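Local coordinates for Tll1590 protein (Thermosynechococcus elongatus, PDB 6LDQ) that belongs to the GT-B glycosyltransferases, with a glycosyl transferase 4-like domain in a cyanobacterial protein, at residues K85-L90 with S116-W121; N112-G117 with L157-A162. One frame throughout, in Å; residues are numbered along the deposited sequence.

Contact 1 of 2, residues K85-L90 with S116-W121; sequences KLFETL and SGWVGW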
ATOM      1  N   LYS A  85      -7.680 -15.243   5.815  1.00 22.60           N
ATOM      2  CA  LYS A  85      -9.045 -14.970   6.260  1.00 23.92           C
ATOM      3  C   LYS A  85      -9.373 -13.480   6.237  1.00 18.96           C
ATOM      4  O   LYS A  85     -10.405 -13.073   6.782  1.00 20.82           O
ATOM      5  CB  LYS A  85      -9.271 -15.518   7.674  1.00 28.50           C
ATOM      6  CG  LYS A  85      -9.380 -17.034   7.758  1.00 33.01           C
ATOM      7  CD  LYS A  85     -10.732 -17.519   7.259  1.00 33.99           C
ATOM      8  CE  LYS A  85     -10.670 -18.978   6.850  1.00 35.33           C
ATOM      9  NZ  LYS A  85     -11.163 -19.852   7.944  1.00 42.49           N
ATOM     10  N   LEU A  86      -8.520 -12.649   5.633  1.00 19.74           N
ATOM     11  CA  LEU A  86      -8.726 -11.209   5.714  1.00 19.83           C
ATOM     12  C   LEU A  86      -9.643 -10.670   4.628  1.00 21.51           C
ATOM     13  O   LEU A  86     -10.270  -9.626   4.844  1.00 22.23           O
ATOM     14  CB  LEU A  86      -7.373 -10.473   5.654  1.00 17.16           C
ATOM     15  CG  LEU A  86      -6.692 -10.342   7.019  1.00 16.97           C
ATOM     16  CD1 LEU A  86      -5.407  -9.522   6.925  1.00 19.26           C
ATOM     17  CD2 LEU A  86      -7.651  -9.714   8.034  1.00 22.77           C
ATOM     18  N   PHE A  87      -9.740 -11.345   3.469  1.00 16.96           N
ATOM     19  CA  PHE A  87     -10.473 -10.774   2.336  1.00 14.31           C
ATOM     20  C   PHE A  87     -11.868 -10.272   2.722  1.00 21.93           C
ATOM     21  O   PHE A  87     -12.315  -9.220   2.241  1.00 17.61           O
ATOM     22  CB  PHE A  87     -10.585 -11.793   1.198  1.00 18.42           C
ATOM     23  CG  PHE A  87     -11.150 -11.204  -0.055  1.00 15.05           C
ATOM     24  CD1 PHE A  87     -10.384 -10.363  -0.838  1.00 15.31           C
ATOM     25  CD2 PHE A  87     -12.459 -11.449  -0.422  1.00 21.79           C
ATOM     26  CE1 PHE A  87     -10.917  -9.794  -1.980  1.00 16.37           C
ATOM     27  CE2 PHE A  87     -12.990 -10.887  -1.556  1.00 19.71           C
ATOM     28  CZ  PHE A  87     -12.228 -10.062  -2.334  1.00 20.53           C
ATOM     29  N   GLU A  88     -12.583 -11.014   3.583  1.00 18.46           N
ATOM     30  CA  GLU A  88     -13.960 -10.624   3.879  1.00 20.37           C
ATOM     31  C   GLU A  88     -14.058  -9.388   4.774  1.00 20.61           C
ATOM     32  O   GLU A  88     -15.176  -8.900   4.983  1.00 19.89           O
ATOM     33  CB  GLU A  88     -14.725 -11.791   4.524  1.00 26.29           C
ATOM     34  CG  GLU A  88     -14.475 -12.003   6.021  1.00 20.80           C
ATOM     35  CD  GLU A  88     -15.079 -13.308   6.538  1.00 29.97           C
ATOM     36  OE1 GLU A  88     -15.882 -13.922   5.807  1.00 28.27           O
ATOM     37  OE2 GLU A  88     -14.754 -13.724   7.674  1.00 34.96           O
ATOM     38  N   THR A  89     -12.930  -8.886   5.303  1.00 16.21           N
ATOM     39  CA  THR A  89     -12.893  -7.716   6.174  1.00 22.13           C
ATOM     40  C   THR A  89     -12.661  -6.411   5.420  1.00 21.55           C
ATOM     41  O   THR A  89     -12.844  -5.333   6.012  1.00 19.64           O
ATOM     42  CB  THR A  89     -11.785  -7.856   7.238  1.00 22.31           C
ATOM     43  OG1 THR A  89     -10.501  -7.594   6.648  1.00 14.81           O
ATOM     44  CG2 THR A  89     -11.772  -9.257   7.818  1.00 23.24           C
ATOM     45  N   LEU A  90     -12.313  -6.487   4.132  1.00 14.89           N
ATOM     46  CA  LEU A  90     -11.797  -5.402   3.303  1.00 18.50           C
ATOM     47  C   LEU A  90     -12.834  -4.318   2.995  1.00 19.77           C
ATOM     48  O   LEU A  90     -12.473  -3.131   3.020  1.00 15.85           O
ATOM     49  CB  LEU A  90     -11.193  -5.971   2.010  1.00 19.79           C
ATOM     50  CG  LEU A  90     -10.005  -6.915   2.254  1.00 22.88           C
ATOM     51  CD1 LEU A  90      -9.174  -7.155   0.982  1.00 17.28           C
ATOM     52  CD2 LEU A  90      -9.103  -6.371   3.382  1.00 20.75           C
ATOM     53  N   SER A 116      -4.416  -5.542   0.585  1.00 14.02           N
ATOM     54  CA  SER A 116      -4.454  -4.080   0.569  1.00 15.04           C
ATOM     55  C   SER A 116      -4.700  -3.557  -0.844  1.00 14.40           C
ATOM     56  O   SER A 116      -5.341  -2.517  -1.023  1.00 14.34           O
ATOM     57  CB  SER A 116      -3.147  -3.530   1.121  1.00 15.52           C
ATOM     58  OG  SER A 116      -2.807  -4.166   2.346  1.00 17.38           O
ATOM     59  N   GLY A 117      -4.246  -4.295  -1.866  1.00 13.29           N
ATOM     60  CA  GLY A 117      -4.423  -3.838  -3.234  1.00 12.03           C
ATOM     61  C   GLY A 117      -5.860  -3.815  -3.693  1.00 14.68           C
ATOM     62  O   GLY A 117      -6.255  -2.944  -4.469  1.00 14.17           O
ATOM     63  N   TRP A 118      -6.651  -4.808  -3.265  1.00 18.37           N
ATOM     64  CA  TRP A 118      -8.099  -4.732  -3.417  1.00 16.95           C
ATOM     65  C   TRP A 118      -8.632  -3.403  -2.877  1.00 14.87           C
ATOM     66  O   TRP A 118      -9.455  -2.729  -3.510  1.00 14.55           O
ATOM     67  CB  TRP A 118      -8.736  -5.912  -2.678  1.00 12.19           C
ATOM     68  CG  TRP A 118     -10.158  -6.139  -3.054  1.00 19.56           C
ATOM     69  CD1 TRP A 118     -10.623  -6.888  -4.105  1.00 20.31           C
ATOM     70  CD2 TRP A 118     -11.304  -5.592  -2.409  1.00 17.52           C
ATOM     71  NE1 TRP A 118     -11.999  -6.845  -4.133  1.00 21.52           N
ATOM     72  CE2 TRP A 118     -12.438  -6.049  -3.107  1.00 17.61           C
ATOM     73  CE3 TRP A 118     -11.480  -4.742  -1.311  1.00 17.73           C
ATOM     74  CZ2 TRP A 118     -13.741  -5.704  -2.732  1.00 21.60           C
ATOM     75  CZ3 TRP A 118     -12.780  -4.400  -0.931  1.00 24.39           C
ATOM     76  CH2 TRP A 118     -13.895  -4.892  -1.639  1.00 21.55           C
ATOM     77  N   VAL A 119      -8.171  -3.017  -1.698  1.00 14.98           N
ATOM     78  CA  VAL A 119      -8.584  -1.726  -1.146  1.00 15.87           C
ATOM     79  C   VAL A 119      -8.177  -0.609  -2.103  1.00 17.88           C
ATOM     80  O   VAL A 119      -8.983   0.262  -2.455  1.00 17.45           O
ATOM     81  CB  VAL A 119      -7.994  -1.535   0.264  1.00 14.04           C
ATOM     82  CG1 VAL A 119      -8.209  -0.100   0.769  1.00 12.75           C
ATOM     83  CG2 VAL A 119      -8.586  -2.554   1.248  1.00 17.88           C
ATOM     84  N   GLY A 120      -6.932  -0.658  -2.589  1.00 13.98           N
ATOM     85  CA  GLY A 120      -6.494   0.339  -3.557  1.00 16.65           C
ATOM     86  C   GLY A 120      -7.322   0.312  -4.827  1.00 19.68           C
ATOM     87  O   GLY A 120      -7.730   1.356  -5.341  1.00 17.81           O
ATOM     88  N   TRP A 121      -7.613  -0.894  -5.328  1.00 17.90           N
ATOM     89  CA  TRP A 121      -8.447  -1.036  -6.513  1.00 19.90           C
ATOM     90  C   TRP A 121      -9.831  -0.413  -6.317  1.00 17.73           C
ATOM     91  O   TRP A 121     -10.340   0.278  -7.207  1.00 18.09           O
ATOM     92  CB  TRP A 121      -8.564  -2.523  -6.851  1.00 17.16           C
ATOM     93  CG  TRP A 121      -9.457  -2.819  -7.970  1.00 19.60           C
ATOM     94  CD1 TRP A 121      -9.432  -2.274  -9.217  1.00 19.44           C
ATOM     95  CD2 TRP A 121     -10.524  -3.763  -7.958  1.00 23.08           C
ATOM     96  NE1 TRP A 121     -10.427  -2.829  -9.992  1.00 22.43           N
ATOM     97  CE2 TRP A 121     -11.113  -3.746  -9.238  1.00 25.14           C
ATOM     98  CE3 TRP A 121     -11.042  -4.618  -6.986  1.00 23.58           C
ATOM     99  CZ2 TRP A 121     -12.200  -4.546  -9.569  1.00 22.50           C
ATOM    100  CZ3 TRP A 121     -12.124  -5.417  -7.315  1.00 23.40           C
ATOM    101  CH2 TRP A 121     -12.685  -5.377  -8.599  1.00 23.62           C
TER
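Phe-87 and Trp-118 meet as a T-shaped pair. The edge of the phenyl ring is turned toward one face of the indole, over its five-membered ring. The two ring centroids are 4.8 Å apart and the planes stand at 73°. CE1 and CZ of Phe-87 share the touching, and CE1 lies 3.6 Å from CD1 of Trp-118. The neighbouring CZ of Phe-87 sits 3.7 Å from NE1 of Trp-118, so one side of the phenyl ring rests near the rim of the indole. Both side chains have CG anti to the backbone N (chi1 -172° in Phe-87, -165° in Trp-118), which brings the two rings together between the short 3-10 turn 87-89 and helix 113-126.

Leu-90 meets the six-membered part of the same indole. Its CB is 3.6 Å from CE3 of Trp-118, and its CD1 lies 3.9 Å from CB of Trp-118. Val-119 adds a looser contact, with its CG2 4.4 Å from CB of Leu-90. The turn that carries Phe-87 is tied by Thr-89. Both OG1 and N of Thr-89 donate to the carbonyl oxygen of Leu-86, the hydroxyl at 2.7 Å and in the carbonyl plane. Pro-91 and Val-94 of helix 90-104 also touch Trp-118, and Val-159 of helix 153-166 joins them.

The two segments are probably held by dispersion and by the weak attraction of a phenyl edge for an indole face. The chemistry is that of apolar packing, with no charge pair or polar bond between them.

Contact 2 of 2, residues N112-G117 with L157-A162; sequences NYWLSG and LMVEKA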
ATOM      1  N   ASN A 112       0.096  -2.506  -0.020  1.00 11.15           N
ATOM      2  CA  ASN A 112       1.050  -3.575   0.251  1.00 14.72           C
ATOM      3  C   ASN A 112       0.340  -4.923   0.302  1.00 12.13           C
ATOM      4  O   ASN A 112      -0.568  -5.109   1.113  1.00 13.30           O
ATOM      5  CB  ASN A 112       1.768  -3.381   1.573  1.00 11.85           C
ATOM      6  CG  ASN A 112       2.943  -4.326   1.726  1.00 17.50           C
ATOM      7  OD1 ASN A 112       3.892  -4.293   0.935  1.00 19.29           O
ATOM      8  ND2 ASN A 112       2.895  -5.167   2.747  1.00 19.63           N
ATOM      9  N   TYR A 113       0.818  -5.875  -0.507  1.00 14.49           N
ATOM     10  CA  TYR A 113       0.202  -7.195  -0.659  1.00 14.13           C
ATOM     11  C   TYR A 113      -1.176  -7.124  -1.318  1.00 14.77           C
ATOM     12  O   TYR A 113      -1.896  -6.131  -1.194  1.00 13.46           O
ATOM     13  CB  TYR A 113       0.109  -7.919   0.692  1.00 14.26           C
ATOM     14  CG  TYR A 113      -0.174  -9.407   0.569  1.00 16.49           C
ATOM     15  CD1 TYR A 113       0.612 -10.222  -0.237  1.00 24.01           C
ATOM     16  CD2 TYR A 113      -1.216  -9.993   1.281  1.00 22.08           C
ATOM     17  CE1 TYR A 113       0.363 -11.582  -0.341  1.00 18.87           C
ATOM     18  CE2 TYR A 113      -1.481 -11.340   1.181  1.00 20.92           C
ATOM     19  CZ  TYR A 113      -0.685 -12.134   0.372  1.00 24.85           C
ATOM     20  OH  TYR A 113      -0.945 -13.479   0.282  1.00 21.64           O
ATOM     21  N   TRP A 114      -1.579  -8.212  -1.993  1.00 17.84           N
ATOM     22  CA  TRP A 114      -2.760  -8.139  -2.850  1.00 17.66           C
ATOM     23  C   TRP A 114      -4.011  -7.725  -2.088  1.00 13.33           C
ATOM     24  O   TRP A 114      -4.889  -7.073  -2.667  1.00 12.52           O
ATOM     25  CB  TRP A 114      -2.965  -9.482  -3.577  1.00 15.40           C
ATOM     26  CG  TRP A 114      -3.474 -10.621  -2.752  1.00 16.55           C
ATOM     27  CD1 TRP A 114      -2.727 -11.576  -2.123  1.00 19.31           C
ATOM     28  CD2 TRP A 114      -4.851 -10.972  -2.521  1.00 17.49           C
ATOM     29  NE1 TRP A 114      -3.557 -12.494  -1.492  1.00 18.18           N
ATOM     30  CE2 TRP A 114      -4.861 -12.133  -1.717  1.00 19.88           C
ATOM     31  CE3 TRP A 114      -6.069 -10.410  -2.906  1.00 16.96           C
ATOM     32  CZ2 TRP A 114      -6.047 -12.752  -1.315  1.00 21.13           C
ATOM     33  CZ3 TRP A 114      -7.243 -11.018  -2.494  1.00 15.32           C
ATOM     34  CH2 TRP A 114      -7.222 -12.171  -1.703  1.00 22.42           C
ATOM     35  N   LEU A 115      -4.099  -8.064  -0.793  1.00 15.28           N
ATOM     36  CA  LEU A 115      -5.285  -7.743   0.011  1.00 18.68           C
ATOM     37  C   LEU A 115      -5.463  -6.230   0.161  1.00 18.51           C
ATOM     38  O   LEU A 115      -6.545  -5.687  -0.072  1.00 19.98           O
ATOM     39  CB  LEU A 115      -5.177  -8.399   1.396  1.00 14.20           C
ATOM     40  CG  LEU A 115      -5.312  -9.927   1.492  1.00 15.81           C
ATOM     41  CD1 LEU A 115      -4.691 -10.419   2.777  1.00 16.93           C
ATOM     42  CD2 LEU A 115      -6.781 -10.346   1.417  1.00 18.31           C
ATOM     43  N   SER A 116      -4.416  -5.542   0.585  1.00 14.02           N
ATOM     44  CA  SER A 116      -4.454  -4.080   0.569  1.00 15.04           C
ATOM     45  C   SER A 116      -4.700  -3.557  -0.844  1.00 14.40           C
ATOM     46  O   SER A 116      -5.341  -2.517  -1.023  1.00 14.34           O
ATOM     47  CB  SER A 116      -3.147  -3.530   1.121  1.00 15.52           C
ATOM     48  OG  SER A 116      -2.807  -4.166   2.346  1.00 17.38           O
ATOM     49  N   GLY A 117      -4.246  -4.295  -1.866  1.00 13.29           N
ATOM     50  CA  GLY A 117      -4.423  -3.838  -3.234  1.00 12.03           C
ATOM     51  C   GLY A 117      -5.860  -3.815  -3.693  1.00 14.68           C
ATOM     52  O   GLY A 117      -6.255  -2.944  -4.469  1.00 14.17           O
ATOM     53  N   LEU A 157      -5.889 -14.396  -7.756  1.00 15.30           N
ATOM     54  CA  LEU A 157      -5.448 -14.219  -9.136  1.00 21.11           C
ATOM     55  C   LEU A 157      -6.253 -13.142  -9.859  1.00 19.19           C
ATOM     56  O   LEU A 157      -5.686 -12.328 -10.598  1.00 20.09           O
ATOM     57  CB  LEU A 157      -5.544 -15.557  -9.884  1.00 22.58           C
ATOM     58  CG  LEU A 157      -4.241 -16.361  -9.871  1.00 26.17           C
ATOM     59  CD1 LEU A 157      -3.129 -15.620 -10.633  1.00 22.74           C
ATOM     60  CD2 LEU A 157      -3.792 -16.696  -8.439  1.00 22.90           C
ATOM     61  N   MET A 158      -7.575 -13.145  -9.696  1.00 13.78           N
ATOM     62  CA  MET A 158      -8.401 -12.135 -10.353  1.00 13.12           C
ATOM     63  C   MET A 158      -8.076 -10.746  -9.815  1.00 16.20           C
ATOM     64  O   MET A 158      -7.997  -9.769 -10.574  1.00 16.76           O
ATOM     65  CB  MET A 158      -9.884 -12.431 -10.125  1.00 13.03           C
ATOM     66  CG  MET A 158     -10.433 -13.621 -10.933  1.00 19.08           C
ATOM     67  SD  MET A 158     -12.137 -13.943 -10.413  1.00 28.00           S
ATOM     68  CE  MET A 158     -12.994 -12.856 -11.531  1.00 20.87           C
ATOM     69  N   VAL A 159      -7.873 -10.646  -8.507  1.00 14.73           N
ATOM     70  CA  VAL A 159      -7.567  -9.343  -7.914  1.00 17.19           C
ATOM     71  C   VAL A 159      -6.178  -8.888  -8.334  1.00 16.74           C
ATOM     72  O   VAL A 159      -5.963  -7.718  -8.676  1.00 17.98           O
ATOM     73  CB  VAL A 159      -7.689  -9.401  -6.382  1.00 14.55           C
ATOM     74  CG1 VAL A 159      -7.223  -8.056  -5.770  1.00 10.46           C
ATOM     75  CG2 VAL A 159      -9.100  -9.739  -5.947  1.00 21.79           C
ATOM     76  N   GLU A 160      -5.212  -9.810  -8.322  1.00 16.55           N
ATOM     77  CA  GLU A 160      -3.857  -9.457  -8.723  1.00 17.16           C
ATOM     78  C   GLU A 160      -3.805  -8.994 -10.177  1.00 18.53           C
ATOM     79  O   GLU A 160      -3.042  -8.083 -10.523  1.00 13.22           O
ATOM     80  CB  GLU A 160      -2.924 -10.643  -8.462  1.00 16.92           C
ATOM     81  CG  GLU A 160      -2.847 -10.983  -6.971  1.00 17.33           C
ATOM     82  CD  GLU A 160      -1.692 -11.881  -6.587  1.00 19.16           C
ATOM     83  OE1 GLU A 160      -1.182 -11.721  -5.463  1.00 21.52           O
ATOM     84  OE2 GLU A 160      -1.319 -12.766  -7.380  1.00 21.67           O
ATOM     85  N   LYS A 161      -4.606  -9.607 -11.047  1.00 17.65           N
ATOM     86  CA  LYS A 161      -4.707  -9.116 -12.418  1.00 17.52           C
ATOM     87  C   LYS A 161      -5.284  -7.700 -12.447  1.00 21.41           C
ATOM     88  O   LYS A 161      -4.759  -6.811 -13.137  1.00 23.26           O
ATOM     89  CB  LYS A 161      -5.565 -10.067 -13.254  1.00 21.32           C
ATOM     90  CG  LYS A 161      -4.875 -11.396 -13.587  1.00 16.59           C
ATOM     91  CD  LYS A 161      -5.848 -12.319 -14.290  1.00 21.73           C
ATOM     92  CE  LYS A 161      -5.229 -13.691 -14.481  1.00 28.90           C
ATOM     93  NZ  LYS A 161      -6.069 -14.506 -15.378  1.00 27.50           N
ATOM     94  N   ALA A 162      -6.358  -7.466 -11.695  1.00 19.95           N
ATOM     95  CA  ALA A 162      -6.977  -6.141 -11.692  1.00 19.87           C
ATOM     96  C   ALA A 162      -6.004  -5.074 -11.211  1.00 15.17           C
ATOM     97  O   ALA A 162      -6.012  -3.947 -11.709  1.00 16.23           O
ATOM     98  CB  ALA A 162      -8.235  -6.138 -10.825  1.00 18.26           C
TER
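The Rossmann-like alpha/beta domain of this GT-B family protein packs two of its helices together here, near the C-terminal end of strand 108-112. Helix 113-126 comes after that strand, and its first turn lies against the middle of helix 153-166. Trp-114 carries the contact, meeting Val-159 and Glu-160 with different parts of its side chain. The CA atoms of Trp-114 and Glu-160 are 6.1 Å apart. CG of Trp-114 sits between the backbone N and the carbonyl carbon (chi1 73°), which lays CE3 and CZ3 against Val-159 and CD1 near Glu-160. Val-159 comes to the edge of the indole, near its plane, with CG1 3.9 Å from CE3 of Trp-114. Its other methyl, CG2, is 4.1 Å from CZ3 of Trp-114.

Glu-160 reaches the base of the indole with an extended chain. The carboxylate plane is turned 88° from the indole plane. Leu-115 covers one face of the indole, its CG 3.9 Å above the plane and over the centre. Thr-155 and Arg-156 of helix 153-166 also touch Trp-114. OG of Ser-116 donates to O of Asn-112, at the strand end, at 2.7 Å. The closest approach across the segments is OE1 of Glu-160 to CB of Trp-114, at 3.4 Å.

Overall arrangement
Contacts 1 and 2 overlap on helix 113-126, contact 2 at its start and contact 1 just after, and share Ser-116 and Gly-117. Their centres are about 8 Å apart, and each lies about 11 Å from the centre of the chain. The two contacts touch through apolar side chains. CD1 of Phe-87 is 3.6 Å from CZ3 of Trp-114, and CG2 of Val-159 is 3.7 Å from CD1 of Trp-118. Trp-114 and Trp-118 both lie between the loop 85-90 and helix 153-166, and Phe-87 also touches Thr-155 of that helix. A thiocyanate ion, probably from the crystallisation liquor, lies about 4 Å from the side chain of Trp-114, next to contact 2.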